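Local coordinates for dihydropteroate synthase (Clostridioides difficile, PDB 6PZ2), which catalyses the formation of dihydropteroate from a pterin pyrophosphate and p-aminobenzoate in folate synthesis, and belongs to the enzyme family inhibited by sulfonamides, at residues D148-I153 with N197-L202; V159-A164 with I174-G179. One frame throughout, in Å; residues are numbered along the deposited sequence.

Contact 1 of 2, residues D148-I153 with N197-L202; sequences DIMESI and NELKDL. With SO4 (sulfate ion), chain E.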
loop_
_atom_site.group_PDB
_atom_site.type_symbol
_atom_site.label_atom_id
_atom_site.label_comp_id
_atom_site.label_asym_id
_atom_site.label_seq_id
_atom_site.Cartn_x
_atom_site.Cartn_y
_atom_site.Cartn_z
ATOM N N ASP A 148 10.708 -23.066 13.966
ATOM C CA ASP A 148 9.961 -22.180 13.096
ATOM C C ASP A 148 9.959 -20.771 13.717
ATOM O O ASP A 148 9.594 -20.603 14.892
ATOM C CB ASP A 148 8.539 -22.720 12.892
ATOM C CG ASP A 148 7.661 -21.768 12.096
ATOM O OD1 ASP A 148 7.842 -21.696 10.872
ATOM O OD2 ASP A 148 6.844 -21.062 12.715
ATOM N N ILE A 149 10.362 -19.773 12.935
ATOM C CA ILE A 149 10.446 -18.403 13.419
ATOM C C ILE A 149 9.103 -17.937 13.996
ATOM O O ILE A 149 9.103 -17.308 15.046
ATOM C CB ILE A 149 10.977 -17.433 12.349
ATOM C CG1 ILE A 149 11.184 -16.038 12.941
ATOM C CG2 ILE A 149 10.088 -17.388 11.120
ATOM C CD1 ILE A 149 12.167 -15.222 12.161
ATOM N N MET A 150 7.964 -18.282 13.418
ATOM C CA MET A 150 6.716 -17.764 13.995
ATOM C C MET A 150 6.369 -18.499 15.293
ATOM O O MET A 150 5.723 -17.922 16.194
ATOM C CB MET A 150 5.554 -17.905 13.009
ATOM C CG MET A 150 5.748 -17.116 11.743
ATOM S SD MET A 150 6.043 -15.350 12.025
ATOM C CE MET A 150 4.444 -14.863 12.673
ATOM N N GLU A 151 6.765 -19.772 15.399
ATOM C CA GLU A 151 6.573 -20.514 16.650
ATOM C C GLU A 151 7.456 -19.867 17.732
ATOM O O GLU A 151 6.955 -19.719 18.839
ATOM C CB GLU A 151 6.897 -22.012 16.531
ATOM C CG GLU A 151 5.740 -22.948 16.177
ATOM C CD GLU A 151 4.346 -22.369 15.949
ATOM O OE1 GLU A 151 3.595 -22.218 16.941
ATOM O OE2 GLU A 151 3.990 -22.093 14.774
ATOM N N SER A 152 8.719 -19.503 17.441
ATOM C CA SER A 152 9.587 -18.874 18.448
ATOM C C SER A 152 8.960 -17.566 18.935
ATOM O O SER A 152 8.960 -17.314 20.130
ATOM C CB SER A 152 10.973 -18.584 17.966
ATOM O OG SER A 152 11.377 -19.644 17.134
ATOM N N ILE A 153 8.450 -16.773 17.998
ATOM C CA ILE A 153 7.929 -15.470 18.328
ATOM C C ILE A 153 6.734 -15.673 19.256
ATOM O O ILE A 153 6.623 -15.006 20.297
ATOM C CB ILE A 153 7.596 -14.646 17.068
ATOM C CG1 ILE A 153 8.876 -14.159 16.391
ATOM C CG2 ILE A 153 6.658 -13.487 17.357
ATOM C CD1 ILE A 153 8.665 -13.778 14.947
ATOM N N ASN A 197 -0.312 -12.830 9.898
ATOM C CA ASN A 197 -1.689 -13.114 10.352
ATOM C C ASN A 197 -1.699 -14.272 11.360
ATOM O O ASN A 197 -2.675 -14.408 12.114
ATOM C CB ASN A 197 -2.657 -13.472 9.214
ATOM C CG ASN A 197 -2.369 -14.837 8.617
ATOM O OD1 ASN A 197 -1.311 -15.081 8.013
ATOM N ND2 ASN A 197 -3.272 -15.774 8.875
ATOM N N GLU A 198 -0.672 -15.126 11.390
ATOM C CA GLU A 198 -0.629 -16.247 12.373
ATOM C C GLU A 198 -0.625 -15.681 13.807
ATOM O O GLU A 198 -1.043 -16.362 14.741
ATOM C CB GLU A 198 0.604 -17.138 12.134
ATOM C CG GLU A 198 0.602 -17.930 10.822
ATOM C CD GLU A 198 1.870 -18.706 10.463
ATOM O OE1 GLU A 198 2.573 -19.197 11.374
ATOM O OE2 GLU A 198 2.197 -18.792 9.255
ATOM N N LEU A 199 -0.193 -14.431 14.018
ATOM C CA LEU A 199 -0.150 -13.835 15.369
ATOM C C LEU A 199 -1.558 -13.526 15.870
ATOM O O LEU A 199 -1.710 -13.311 17.075
ATOM C CB LEU A 199 0.625 -12.520 15.405
ATOM C CG LEU A 199 2.119 -12.595 15.130
ATOM C CD1 LEU A 199 2.754 -11.274 15.542
ATOM C CD2 LEU A 199 2.770 -13.779 15.833
ATOM N N LYS A 200 -2.546 -13.486 14.983
ATOM C CA LYS A 200 -3.916 -13.186 15.419
ATOM C C LYS A 200 -4.440 -14.275 16.368
ATOM O O LYS A 200 -5.310 -14.004 17.177
ATOM C CB LYS A 200 -4.860 -13.070 14.223
ATOM C CG LYS A 200 -4.956 -11.695 13.571
ATOM C CD LYS A 200 -6.117 -11.596 12.583
ATOM C CE LYS A 200 -5.838 -12.293 11.263
ATOM N NZ LYS A 200 -7.084 -12.717 10.578
ATOM N N ASP A 201 -3.911 -15.495 16.298
ATOM C CA ASP A 201 -4.385 -16.613 17.146
ATOM C C ASP A 201 -4.165 -16.297 18.627
ATOM O O ASP A 201 -4.865 -16.880 19.443
ATOM C CB ASP A 201 -3.678 -17.948 16.856
ATOM C CG ASP A 201 -3.606 -18.325 15.379
ATOM O OD1 ASP A 201 -4.254 -17.635 14.559
ATOM O OD2 ASP A 201 -2.879 -19.287 15.038
ATOM N N LEU A 202 -3.195 -15.453 18.995
ATOM C CA LEU A 202 -2.936 -15.229 20.417
ATOM C C LEU A 202 -4.051 -14.354 20.994
ATOM O O LEU A 202 -4.225 -14.382 22.177
ATOM C CB LEU A 202 -1.563 -14.590 20.652
ATOM C CG LEU A 202 -0.374 -15.386 20.121
ATOM C CD1 LEU A 202 0.934 -14.648 20.339
ATOM C CD2 LEU A 202 -0.304 -16.747 20.782
HETATM S S SO4 E . 14.139 -21.072 19.317
HETATM O O1 SO4 E . 14.864 -22.354 19.482
HETATM O O2 SO4 E . 14.865 -20.031 20.078
HETATM O O3 SO4 E . 14.147 -20.629 17.896
HETATM O O4 SO4 E . 12.755 -21.272 19.833
HETATM O O HOH W 1 2.127 -19.928 13.912
#
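Met150 and Glu198 mark the closest backbone approach, 7.7 Å between their CA atoms, where the first turn of helix 149-166 faces the 3-10 segment 197-202. At that separation the backbones do not touch, and side chains bridge the gap. Met150 makes the largest single contribution to the buried surface: its chain bends at both chi2 (-56°) and chi3 (-67°), which curls the thioether back and sets CE 3.7 Å from Leu199 CD2, the two side chains crossing at about a right angle. The same leucine methyl also meets the next turn of the helix, with Ile153 CG2 4.2 Å from Leu199 CD2. On the polar flank, the extended Glu198 lays its carboxylate beside the root of the methionine, OE1 lying 3.6 Å from Met150 CB. A water links two acidic groups there, donating to Glu198 OE1 at 2.7 Å and to Glu151 OE2 at 3.0 Å. With the carboxylate oxygens Glu151 OE2 and Glu198 OE1 4.7 Å apart, this double donation probably eases the repulsion of like charges. Asp148 is the N-cap of the helix: its OD2 accepts from Glu151 N at 3.0 Å, on the anti side and 24° out of the carboxylate plane. Arg195, at the end of helix 186-195, forms salt bridges with both Asp148 and Glu198, so one guanidinium ties the cap to the 3-10 segment and probably offsets their negative charge. The contact thus fastens the start of helix 149-166 to the connection that follows helix 186-195 and leads to strand 207-208; Val192 of helix 186-195 packs on Ile153, while Phe157, further along helix 149-166, packs on Leu199.

Contact 2 of 2, residues V159-A164 with I174-G179; sequences VSIEMA and IVLDPG. With PT1 (pteroic acid), chain K.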
loop_
_atom_site.group_PDB
_atom_site.type_symbol
_atom_site.label_atom_id
_atom_site.label_comp_id
_atom_site.label_asym_id
_atom_site.label_seq_id
_atom_site.Cartn_x
_atom_site.Cartn_y
_atom_site.Cartn_z
ATOM N N VAL A 159 5.709 -16.290 27.169
ATOM C CA VAL A 159 6.511 -16.077 28.361
ATOM C C VAL A 159 6.393 -14.625 28.861
ATOM O O VAL A 159 6.235 -14.401 30.057
ATOM C CB VAL A 159 7.979 -16.428 28.066
ATOM C CG1 VAL A 159 8.887 -15.941 29.182
ATOM C CG2 VAL A 159 8.146 -17.921 27.805
ATOM N N SER A 160 6.531 -13.641 27.974
ATOM C CA SER A 160 6.437 -12.224 28.349
ATOM C C SER A 160 5.033 -11.928 28.883
ATOM O O SER A 160 4.891 -11.160 29.822
ATOM C CB SER A 160 6.804 -11.313 27.196
ATOM O OG SER A 160 8.149 -11.559 26.783
ATOM N N ILE A 161 4.013 -12.553 28.323
ATOM C CA ILE A 161 2.645 -12.276 28.781
ATOM C C ILE A 161 2.486 -12.837 30.202
ATOM O O ILE A 161 1.826 -12.239 31.051
ATOM C CB ILE A 161 1.596 -12.879 27.823
ATOM C CG1 ILE A 161 1.612 -12.179 26.463
ATOM C CG2 ILE A 161 0.189 -12.866 28.440
ATOM C CD1 ILE A 161 0.817 -12.910 25.400
ATOM N N GLU A 162 3.093 -13.988 30.467
ATOM C CA GLU A 162 3.008 -14.577 31.807
ATOM C C GLU A 162 3.767 -13.721 32.830
ATOM O O GLU A 162 3.237 -13.512 33.935
ATOM C CB GLU A 162 3.466 -16.036 31.798
ATOM C CG GLU A 162 2.304 -16.972 31.488
ATOM C CD GLU A 162 2.656 -18.408 31.115
ATOM O OE1 GLU A 162 3.789 -18.844 31.425
ATOM O OE2 GLU A 162 1.797 -19.084 30.500
ATOM N N MET A 163 4.948 -13.208 32.468
ATOM C CA MET A 163 5.653 -12.225 33.300
ATOM C C MET A 163 4.724 -11.045 33.596
ATOM O O MET A 163 4.490 -10.677 34.751
ATOM C CB MET A 163 6.912 -11.703 32.621
ATOM C CG MET A 163 7.963 -12.771 32.480
ATOM S SD MET A 163 9.275 -12.300 31.299
ATOM C CE MET A 163 10.064 -10.960 32.190
ATOM N N ALA A 164 4.114 -10.499 32.568
ATOM C CA ALA A 164 3.225 -9.376 32.814
ATOM C C ALA A 164 2.116 -9.787 33.786
ATOM O O ALA A 164 1.767 -9.076 34.736
ATOM C CB ALA A 164 2.663 -8.860 31.513
ATOM N N ILE A 174 -2.321 -5.303 27.011
ATOM C CA ILE A 174 -1.187 -5.782 26.235
ATOM C C ILE A 174 -1.462 -5.683 24.724
ATOM O O ILE A 174 -2.568 -5.961 24.238
ATOM C CB ILE A 174 -0.822 -7.216 26.633
ATOM C CG1 ILE A 174 -0.343 -7.250 28.087
ATOM C CG2 ILE A 174 0.214 -7.810 25.683
ATOM C CD1 ILE A 174 -0.248 -8.648 28.647
ATOM N N VAL A 175 -0.412 -5.253 24.040
ATOM C CA VAL A 175 -0.289 -5.171 22.609
ATOM C C VAL A 175 0.977 -5.948 22.240
ATOM O O VAL A 175 1.982 -5.747 22.908
ATOM C CB VAL A 175 -0.194 -3.698 22.166
ATOM C CG1 VAL A 175 0.070 -3.577 20.677
ATOM C CG2 VAL A 175 -1.448 -2.909 22.507
ATOM N N LEU A 176 0.955 -6.761 21.181
ATOM C CA LEU A 176 2.144 -7.495 20.733
ATOM C C LEU A 176 2.662 -6.961 19.390
ATOM O O LEU A 176 1.902 -6.527 18.526
ATOM C CB LEU A 176 1.803 -8.980 20.584
ATOM C CG LEU A 176 1.047 -9.641 21.735
ATOM C CD1 LEU A 176 0.730 -11.090 21.387
ATOM C CD2 LEU A 176 1.842 -9.579 23.030
ATOM N N ASP A 177 3.965 -7.105 19.186
ATOM C CA ASP A 177 4.632 -6.597 18.038
ATOM C C ASP A 177 5.751 -7.577 17.679
ATOM O O ASP A 177 6.539 -7.923 18.554
ATOM C CB ASP A 177 5.212 -5.209 18.319
ATOM C CG ASP A 177 6.014 -4.579 17.194
ATOM O OD1 ASP A 177 6.484 -5.329 16.312
ATOM O OD2 ASP A 177 6.186 -3.339 17.231
ATOM N N PRO A 178 5.828 -7.993 16.408
ATOM C CA PRO A 178 6.748 -9.059 16.028
ATOM C C PRO A 178 8.194 -8.591 15.868
ATOM O O PRO A 178 9.099 -9.427 15.666
ATOM C CB PRO A 178 6.237 -9.524 14.662
ATOM C CG PRO A 178 5.692 -8.243 14.096
ATOM C CD PRO A 178 4.949 -7.664 15.284
ATOM N N GLY A 179 8.407 -7.286 15.886
ATOM C CA GLY A 179 9.787 -6.799 15.972
ATOM C C GLY A 179 10.520 -6.941 14.656
ATOM O O GLY A 179 11.621 -7.489 14.580
HETATM C C2 PT1 K . 9.185 -1.384 16.218
HETATM C C3 PT1 K . 10.219 -0.418 16.549
HETATM C C5 PT1 K . 10.038 0.236 17.846
HETATM N N6 PT1 K . 11.274 -0.088 15.757
HETATM C C7 PT1 K . 8.095 -1.023 18.251
HETATM N N9 PT1 K . 9.012 -0.118 18.620
HETATM C C10 PT1 K . 12.177 0.812 16.179
HETATM N N11 PT1 K . 7.056 -1.324 19.052
HETATM C C12 PT1 K . 12.031 1.411 17.436
HETATM C C21 PT1 K . 16.716 -1.531 10.304
HETATM O O22 PT1 K . 16.855 -2.734 10.036
HETATM O O1 PT1 K . 9.214 -2.059 15.059
HETATM N N4 PT1 K . 8.187 -1.672 17.077
HETATM N N8 PT1 K . 10.960 1.148 18.220
HETATM C C13 PT1 K . 13.365 1.139 15.299
HETATM N N14 PT1 K . 14.129 -0.088 15.105
HETATM C C15 PT1 K . 14.787 -0.370 13.959
HETATM C C16 PT1 K . 15.042 0.592 12.976
HETATM C C17 PT1 K . 15.165 -1.688 13.733
HETATM C C18 PT1 K . 15.702 0.218 11.808
HETATM C C19 PT1 K . 15.820 -2.066 12.564
HETATM C C20 PT1 K . 16.078 -1.110 11.595
HETATM O O23 PT1 K . 17.052 -0.683 9.474
#
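Ile161 and Ala164, in the 159-164 part of helix 149-166, pack on Ile174 and Leu176 of strand 174-177; the axes of these short segments run nearly antiparallel, at 158°, and approach to 10.8 Å. They belong to the helix and second strand of a beta-alpha-beta unit whose first strand is 133-137. The closest packing gathers on Ile174 CD1, which lies 4.1 Å from Ala164 CB and 4.2 Å from Ile161 CG2; a chi1 of -65° directs CG1 of Ile174, and with it this methyl, to the helix. Two residues further along the strand, Leu176 CD2 lies 4.2 Å from Ile161 CD1. Away from this buried face, on the outer surface of the chain, Val159 and Glu162 are exposed and take no part in the contact. Beyond the packed leucine, Asp177 turns to the bound pteroic acid: with CG anti to the backbone N (chi1 177°), OD2 accepts from pteroic acid N11 at 2.9 Å. Its other oxygen closes an Asx turn, Asp177 OD1 taking Gly179 N at 2.8 Å. The chemistry is therefore divided along one strand: apolar methyls seat it under the helix, while a carboxylate steadied by the following turn binds the pterin.

In the fold
Both contacts use helix 149-166: contact 1 holds its first turns against the 197-202 segment, whereas contact 2 packs its later turns on strand 174-177, and along the chain contact 2 is nested within the loop that contact 1 closes. Their centres are about 12 Å apart, yet they meet directly: Leu202 CD1 lies 3.7 Å from Leu176 CD1, and Leu199 CD1 lies 4.0 Å from Pro178 CB. These two apolar touches join the contacts. Contact 2 reaches the pterin pocket of this TIM barrel through Asp177, while in contact 1 the nearest atoms of the Leu199 side chain and pteroic acid are about 11 Å apart.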